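Rab GDP-dissociation inhibitor (Saccharomyces cerevisiae, PDB 2BCG) binds prenylated, GDP-bound Rab GTPases such as Sec4 and Ypt7, slows their release of GDP, and extracts Ypt7 from vacuolar membranes. Local coordinates at residues D85-F90 against V310-C315; S343-A348 against A364-I369. All blocks are in the same frame, centred on the assembly; numbering follows the deposited sequence.

Contact 1 (D85-F90 against V310-C315)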
ATOM      1  N   ASP A  85      10.204  -2.874  -1.008  1.00  9.81           N
ATOM      2  CA  ASP A  85       9.972  -1.482  -0.594  1.00  9.29           C
ATOM      3  C   ASP A  85      11.235  -0.654  -0.819  1.00  9.53           C
ATOM      4  O   ASP A  85      12.358  -1.044  -0.438  1.00 10.64           O
ATOM      5  CB  ASP A  85       9.626  -1.416   0.896  1.00  9.24           C
ATOM      6  CG  ASP A  85       8.357  -2.157   1.248  1.00 10.36           C
ATOM      7  OD1 ASP A  85       7.473  -2.347   0.378  1.00 10.58           O
ATOM      8  OD2 ASP A  85       8.255  -2.548   2.435  1.00 12.67           O
ATOM      9  N   LEU A  86      11.053   0.530  -1.395  1.00  9.51           N
ATOM     10  CA  LEU A  86      12.164   1.473  -1.463  1.00 10.32           C
ATOM     11  C   LEU A  86      12.342   2.218  -0.132  1.00 10.50           C
ATOM     12  O   LEU A  86      13.445   2.646   0.202  1.00 11.65           O
ATOM     13  CB  LEU A  86      11.899   2.465  -2.588  1.00 10.90           C
ATOM     14  CG  LEU A  86      11.860   1.873  -4.027  1.00 12.20           C
ATOM     15  CD1 LEU A  86      11.457   2.934  -5.031  1.00 15.02           C
ATOM     16  CD2 LEU A  86      13.209   1.350  -4.429  1.00 12.68           C
ATOM     17  N   ILE A  87      11.225   2.374   0.601  1.00  9.72           N
ATOM     18  CA  ILE A  87      11.213   3.102   1.867  1.00 10.74           C
ATOM     19  C   ILE A  87      10.493   2.270   2.945  1.00 11.52           C
ATOM     20  O   ILE A  87       9.289   2.035   2.826  1.00 12.38           O
ATOM     21  CB  ILE A  87      10.549   4.506   1.735  1.00 11.16           C
ATOM     22  CG1 ILE A  87      11.321   5.332   0.712  1.00 11.67           C
ATOM     23  CG2 ILE A  87      10.470   5.169   3.142  1.00 12.65           C
ATOM     24  CD1 ILE A  87      10.777   6.750   0.535  1.00 12.54           C
ATOM     25  N   PRO A  88      11.227   1.817   3.977  1.00 11.39           N
ATOM     26  CA  PRO A  88      10.595   0.899   4.911  1.00 12.57           C
ATOM     27  C   PRO A  88       9.587   1.593   5.844  1.00 12.13           C
ATOM     28  O   PRO A  88       9.876   2.636   6.427  1.00 12.57           O
ATOM     29  CB  PRO A  88      11.797   0.317   5.675  1.00 14.05           C
ATOM     30  CG  PRO A  88      12.800   1.431   5.664  1.00 14.03           C
ATOM     31  CD  PRO A  88      12.634   2.107   4.339  1.00 12.56           C
ATOM     32  N   LYS A  89       8.420   0.997   5.991  1.00 12.48           N
ATOM     33  CA  LYS A  89       7.447   1.476   6.992  1.00 11.31           C
ATOM     34  C   LYS A  89       6.610   0.294   7.425  1.00 11.74           C
ATOM     35  O   LYS A  89       6.263  -0.558   6.563  1.00 13.11           O
ATOM     36  CB  LYS A  89       6.461   2.504   6.408  1.00 12.30           C
ATOM     37  CG  LYS A  89       7.093   3.721   5.811  1.00 12.46           C
ATOM     38  CD  LYS A  89       7.459   4.712   6.917  1.00 11.36           C
ATOM     39  CE  LYS A  89       8.161   5.900   6.337  1.00 11.79           C
ATOM     40  NZ  LYS A  89       8.481   6.866   7.440  1.00 11.88           N
ATOM     41  N   PHE A  90       6.303   0.231   8.732  1.00 11.65           N
ATOM     42  CA  PHE A  90       5.229  -0.594   9.252  1.00 11.30           C
ATOM     43  C   PHE A  90       3.957   0.216   9.538  1.00 12.29           C
ATOM     44  O   PHE A  90       3.987   1.451   9.577  1.00 12.62           O
ATOM     45  CB  PHE A  90       5.694  -1.290  10.517  1.00 11.50           C
ATOM     46  CG  PHE A  90       6.805  -2.303  10.274  1.00 11.63           C
ATOM     47  CD1 PHE A  90       8.031  -2.218  10.951  1.00 14.21           C
ATOM     48  CD2 PHE A  90       6.622  -3.349   9.376  1.00 13.25           C
ATOM     49  CE1 PHE A  90       9.038  -3.182  10.729  1.00 15.98           C
ATOM     50  CE2 PHE A  90       7.638  -4.291   9.144  1.00 14.14           C
ATOM     51  CZ  PHE A  90       8.841  -4.212   9.839  1.00 13.45           C
ATOM     52  N   VAL A 310      18.584  10.672   4.590  1.00 15.26           N
ATOM     53  CA  VAL A 310      18.374   9.338   5.140  1.00 14.84           C
ATOM     54  C   VAL A 310      19.074   8.330   4.260  1.00 14.60           C
ATOM     55  O   VAL A 310      18.859   8.303   3.048  1.00 16.43           O
ATOM     56  CB  VAL A 310      16.858   9.005   5.179  1.00 15.24           C
ATOM     57  CG1 VAL A 310      16.616   7.661   5.878  1.00 16.24           C
ATOM     58  CG2 VAL A 310      16.076  10.095   5.904  1.00 18.48           C
ATOM     59  N   ILE A 311      19.900   7.472   4.869  1.00 13.46           N
ATOM     60  CA  ILE A 311      20.491   6.376   4.090  1.00 13.88           C
ATOM     61  C   ILE A 311      19.588   5.161   4.277  1.00 13.02           C
ATOM     62  O   ILE A 311      19.135   4.888   5.426  1.00 13.41           O
ATOM     63  CB  ILE A 311      21.958   6.061   4.471  1.00 13.87           C
ATOM     64  CG1 ILE A 311      22.518   4.926   3.612  1.00 15.06           C
ATOM     65  CG2 ILE A 311      22.103   5.810   5.964  1.00 14.81           C
ATOM     66  CD1 ILE A 311      24.040   4.797   3.651  1.00 15.60           C
ATOM     67  N   ARG A 312      19.306   4.475   3.163  1.00 12.74           N
ATOM     68  CA  ARG A 312      18.490   3.265   3.196  1.00 13.05           C
ATOM     69  C   ARG A 312      19.236   2.169   2.448  1.00 12.44           C
ATOM     70  O   ARG A 312      19.598   2.328   1.254  1.00 13.37           O
ATOM     71  CB  ARG A 312      17.104   3.507   2.586  1.00 12.94           C
ATOM     72  CG  ARG A 312      16.301   4.555   3.392  1.00 13.95           C
ATOM     73  CD  ARG A 312      14.996   4.929   2.767  1.00 16.25           C
ATOM     74  NE  ARG A 312      14.175   5.774   3.650  1.00 14.78           N
ATOM     75  CZ  ARG A 312      13.701   6.992   3.343  1.00 14.75           C
ATOM     76  NH1 ARG A 312      13.930   7.539   2.166  1.00 14.65           N
ATOM     77  NH2 ARG A 312      12.926   7.636   4.216  1.00 15.34           N
ATOM     78  N   ALA A 313      19.536   1.105   3.190  1.00 11.14           N
ATOM     79  CA  ALA A 313      20.331   0.008   2.642  1.00 11.47           C
ATOM     80  C   ALA A 313      19.402  -1.188   2.600  1.00 11.42           C
ATOM     81  O   ALA A 313      19.036  -1.719   3.631  1.00 11.91           O
ATOM     82  CB  ALA A 313      21.528  -0.318   3.539  1.00 12.02           C
ATOM     83  N   ILE A 314      19.063  -1.615   1.396  1.00 10.57           N
ATOM     84  CA  ILE A 314      18.205  -2.757   1.183  1.00 11.61           C
ATOM     85  C   ILE A 314      19.097  -3.985   1.040  1.00 10.90           C
ATOM     86  O   ILE A 314      19.909  -4.083   0.105  1.00 11.32           O
ATOM     87  CB  ILE A 314      17.337  -2.557  -0.088  1.00 12.43           C
ATOM     88  CG1 ILE A 314      16.467  -1.290   0.022  1.00 13.14           C
ATOM     89  CG2 ILE A 314      16.533  -3.827  -0.424  1.00 13.38           C
ATOM     90  CD1 ILE A 314      15.899  -0.873  -1.336  1.00 14.70           C
ATOM     91  N   CYS A 315      18.998  -4.888   2.018  1.00 10.69           N
ATOM     92  CA  CYS A 315      19.849  -6.073   2.038  1.00 11.42           C
ATOM     93  C   CYS A 315      19.038  -7.310   1.758  1.00 11.53           C
ATOM     94  O   CYS A 315      17.926  -7.444   2.289  1.00 12.52           O
ATOM     95  CB  CYS A 315      20.480  -6.239   3.409  1.00 11.75           C
ATOM     96  SG  CYS A 315      21.486  -4.787   3.858  1.00 13.72           S
TER
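The loop 85-90 passes over the face of the sheet on which Arg312 and Ile314 stand, with the two backbones well apart, Ile87 CA lying 7.4 Å from Arg312 CA, so the gap is bridged by strand side chains meeting loop side chains and two loop carbonyls, with no hydrogen bond across. Strand 310-315 belongs to the mixed beta sheet of this GDI fold, and the loop, lying between the short strands 84-85 and 91-92, is laid upon it. Arg312 and Ile314, two residues apart, both rise toward the loop. Arg312 keeps an extended chain from CG to NE, which carries its flat guanidinium under Ile87. There Ile87 CG2 sits 3.5 Å above the plane, toward the rim, and Ile87 CD1 is 3.6 Å from Arg312 NH1. Val310 CG1 lies against the opposite face, also toward the rim. Arginine suits this place because its flat faces accept aliphatic groups while its nitrogens can still donate: NH2 bonds to Tyr417 O and weakly to Asp418 O. Ile87, branched at CB, offers both CG1 and CG2 to the same group. Pro88 adds its ring carbon CD, 4.0 Å from Arg312 CD. Asp85 has its carboxylate turned off to Tyr236, Ser52 and Leu241. Its buried carbonyl O, which has no hydrogen-bonding partner, meets Ile314 CD1 at 3.7 Å.

Contact 2 (S343-A348 against A364-I369)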
ATOM      1  N   SER A 343      20.809   9.938  16.434  1.00 20.63           N
ATOM      2  CA  SER A 343      19.542   9.362  16.005  1.00 19.09           C
ATOM      3  C   SER A 343      19.624   7.851  16.000  1.00 18.11           C
ATOM      4  O   SER A 343      20.669   7.245  15.774  1.00 18.46           O
ATOM      5  CB  SER A 343      19.039   9.899  14.665  0.50 19.74           C
ATOM      6  OG  SER A 343      19.760   9.353  13.605  0.50 20.00           O
ATOM      7  N   ASP A 344      18.470   7.260  16.206  1.00 17.12           N
ATOM      8  CA  ASP A 344      18.365   5.803  16.177  1.00 15.42           C
ATOM      9  C   ASP A 344      18.616   5.238  14.767  1.00 14.92           C
ATOM     10  O   ASP A 344      18.423   5.905  13.754  1.00 14.45           O
ATOM     11  CB  ASP A 344      16.983   5.371  16.657  1.00 15.53           C
ATOM     12  CG  ASP A 344      16.725   5.707  18.117  1.00 15.50           C
ATOM     13  OD1 ASP A 344      15.634   5.358  18.612  1.00 17.41           O
ATOM     14  OD2 ASP A 344      17.615   6.306  18.769  1.00 18.31           O
ATOM     15  N   ILE A 345      19.050   3.987  14.725  1.00 13.08           N
ATOM     16  CA  ILE A 345      19.076   3.219  13.456  1.00 12.89           C
ATOM     17  C   ILE A 345      17.986   2.186  13.553  1.00 12.52           C
ATOM     18  O   ILE A 345      17.794   1.559  14.615  1.00 13.03           O
ATOM     19  CB  ILE A 345      20.436   2.493  13.254  1.00 12.99           C
ATOM     20  CG1 ILE A 345      21.582   3.525  13.276  1.00 13.55           C
ATOM     21  CG2 ILE A 345      20.408   1.677  11.953  1.00 13.22           C
ATOM     22  CD1 ILE A 345      22.940   2.937  13.067  1.00 14.70           C
ATOM     23  N   TYR A 346      17.221   2.058  12.470  1.00 11.67           N
ATOM     24  CA  TYR A 346      16.162   1.046  12.378  1.00 11.09           C
ATOM     25  C   TYR A 346      16.538  -0.044  11.390  1.00 11.82           C
ATOM     26  O   TYR A 346      17.240   0.179  10.405  1.00 12.24           O
ATOM     27  CB  TYR A 346      14.827   1.658  11.908  1.00 12.53           C
ATOM     28  CG  TYR A 346      14.194   2.607  12.913  1.00 12.31           C
ATOM     29  CD1 TYR A 346      13.957   3.928  12.554  1.00 15.52           C
ATOM     30  CD2 TYR A 346      13.784   2.174  14.197  1.00 13.83           C
ATOM     31  CE1 TYR A 346      13.389   4.831  13.453  1.00 15.98           C
ATOM     32  CE2 TYR A 346      13.193   3.069  15.094  1.00 14.02           C
ATOM     33  CZ  TYR A 346      12.991   4.377  14.712  1.00 13.25           C
ATOM     34  OH  TYR A 346      12.386   5.268  15.557  1.00 16.12           O
ATOM     35  N   VAL A 347      16.016  -1.230  11.647  1.00 10.43           N
ATOM     36  CA  VAL A 347      16.008  -2.266  10.623  1.00 11.06           C
ATOM     37  C   VAL A 347      14.574  -2.774  10.513  1.00 10.57           C
ATOM     38  O   VAL A 347      13.883  -2.983  11.519  1.00 11.73           O
ATOM     39  CB  VAL A 347      16.984  -3.429  10.917  1.00 12.46           C
ATOM     40  CG1 VAL A 347      17.210  -4.261   9.642  1.00 13.68           C
ATOM     41  CG2 VAL A 347      18.353  -2.909  11.435  1.00 12.12           C
ATOM     42  N   ALA A 348      14.130  -2.977   9.279  1.00 10.43           N
ATOM     43  CA  ALA A 348      12.805  -3.514   8.987  1.00  9.88           C
ATOM     44  C   ALA A 348      13.045  -4.776   8.202  1.00  9.52           C
ATOM     45  O   ALA A 348      13.668  -4.756   7.134  1.00 10.95           O
ATOM     46  CB  ALA A 348      11.977  -2.544   8.151  1.00 10.22           C
ATOM     47  N   ALA A 364      16.054  -7.051   4.481  1.00 10.11           N
ATOM     48  CA  ALA A 364      16.365  -6.306   5.704  1.00  9.62           C
ATOM     49  C   ALA A 364      16.746  -4.928   5.249  1.00 10.12           C
ATOM     50  O   ALA A 364      17.778  -4.746   4.568  1.00 11.19           O
ATOM     51  CB  ALA A 364      17.510  -6.957   6.453  1.00 10.40           C
ATOM     52  N   ILE A 365      15.892  -3.962   5.560  1.00 10.64           N
ATOM     53  CA  ILE A 365      16.159  -2.611   5.127  1.00 12.72           C
ATOM     54  C   ILE A 365      16.585  -1.780   6.337  1.00 12.45           C
ATOM     55  O   ILE A 365      15.852  -1.648   7.314  1.00 13.21           O
ATOM     56  CB  ILE A 365      14.944  -1.972   4.468  1.00 13.18           C
ATOM     57  CG1 ILE A 365      14.438  -2.869   3.314  1.00 14.19           C
ATOM     58  CG2 ILE A 365      15.338  -0.589   3.963  1.00 16.04           C
ATOM     59  CD1 ILE A 365      13.273  -2.241   2.508  1.00 16.68           C
ATOM     60  N   ILE A 366      17.804  -1.278   6.281  1.00 12.26           N
ATOM     61  CA  ILE A 366      18.402  -0.543   7.393  1.00 12.94           C
ATOM     62  C   ILE A 366      18.283   0.936   7.048  1.00 13.30           C
ATOM     63  O   ILE A 366      18.542   1.335   5.898  1.00 13.62           O
ATOM     64  CB  ILE A 366      19.897  -0.891   7.558  1.00 13.78           C
ATOM     65  CG1 ILE A 366      20.099  -2.398   7.878  1.00 15.18           C
ATOM     66  CG2 ILE A 366      20.531  -0.030   8.640  1.00 15.49           C
ATOM     67  CD1 ILE A 366      21.533  -2.840   7.603  1.00 15.88           C
ATOM     68  N   SER A 367      17.937   1.759   8.026  1.00 12.77           N
ATOM     69  CA  SER A 367      17.879   3.197   7.737  1.00 13.58           C
ATOM     70  C   SER A 367      18.214   4.040   8.942  1.00 13.29           C
ATOM     71  O   SER A 367      17.971   3.651  10.083  1.00 12.37           O
ATOM     72  CB  SER A 367      16.530   3.578   7.167  1.00 14.85           C
ATOM     73  OG  SER A 367      15.551   3.487   8.140  1.00 16.30           O
ATOM     74  N   THR A 368      18.753   5.223   8.660  1.00 13.08           N
ATOM     75  CA  THR A 368      18.973   6.202   9.708  1.00 13.14           C
ATOM     76  C   THR A 368      19.230   7.538   9.037  1.00 13.25           C
ATOM     77  O   THR A 368      19.504   7.601   7.828  1.00 13.18           O
ATOM     78  CB  THR A 368      20.177   5.794  10.596  1.00 13.85           C
ATOM     79  OG1 THR A 368      20.182   6.574  11.806  1.00 14.76           O
ATOM     80  CG2 THR A 368      21.503   5.965   9.825  1.00 13.39           C
ATOM     81  N   ILE A 369      19.083   8.596   9.821  1.00 13.87           N
ATOM     82  CA  ILE A 369      19.493   9.921   9.403  1.00 14.66           C
ATOM     83  C   ILE A 369      21.033   9.975   9.486  1.00 14.77           C
ATOM     84  O   ILE A 369      21.638   9.623  10.505  1.00 14.76           O
ATOM     85  CB  ILE A 369      18.884  10.953  10.375  0.50 14.66           C
ATOM     86  CG1 ILE A 369      17.354  11.016  10.236  0.50 14.95           C
ATOM     87  CG2 ILE A 369      19.548  12.331  10.219  0.50 13.97           C
ATOM     88  CD1 ILE A 369      16.851  11.306   8.855  0.50 16.35           C
TER
HETATM   89  O   HOH W   1      21.627  10.995  13.006  1.00 21.50           O
HETATM   90  O   HOH W   2      14.756   0.802   8.267  1.00 15.35           O
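Ile366 touches both Ile345 and Val347 on one face of an antiparallel beta hairpin, whose strands 345-348 and 364-369 run at 163° to each other. Val347 and Ile366, a non-hydrogen-bonded pair, stand side by side and point the same way, with Val347 CG1 3.9 Å from Ile366 CG1. Ile345 instead slants across Ile366, and their CG2 methyls meet at 3.7 Å. Branched residues suit this face: branching at CB lets Ile366 give CG1 to Val347 and CG2 to Ile345 at once, and Ala382 of helix 380-383 packs on both isoleucines. The other face carries Tyr346 and Ser367 beside Ala348 and Ile365. Tyr346 and Ser367 form a hydrogen-bonded pair through their backbones, and Ala348 and Ile365 form the next such pair. A water bridges Ser367 OG and Ile365 O, with a weak bond to Tyr346 O. Beyond the last bridged pair, Tyr346 and Ser367, Thr368 continues the link through its side chain: OG1 stands anti to its own backbone N (chi1 -166°), which turns the hydroxyl toward the other segment. In one of the Ser343 conformers a second water joins Ser343 OG to Ile369 O. Thr368 OG1 donates to Asp344 O at 2.7 Å, approaching from above the carbonyl plane.

Overall arrangement
Both contacts are buried and built on one mixed sheet, their centres about 8 Å apart. Contact 2 lies within the sheet, joining neighbouring strands through backbone hydrogen bonds, whereas contact 1 lies on it, holding a loop some 220 residues away in sequence by packing without a hydrogen bond across. Strands 303-317 and 362-369 are themselves neighbours: Ala313 N probably bonds to Ile366 O and Cys315 N to Ala364 O. The loop also reaches contact 2 directly, for Pro88 packs on Ile365 and Ala348, so the face carrying these residues lies under it. On the other face, where Ile345 and Ile366 meet helix 380-383, the contacts are apolar.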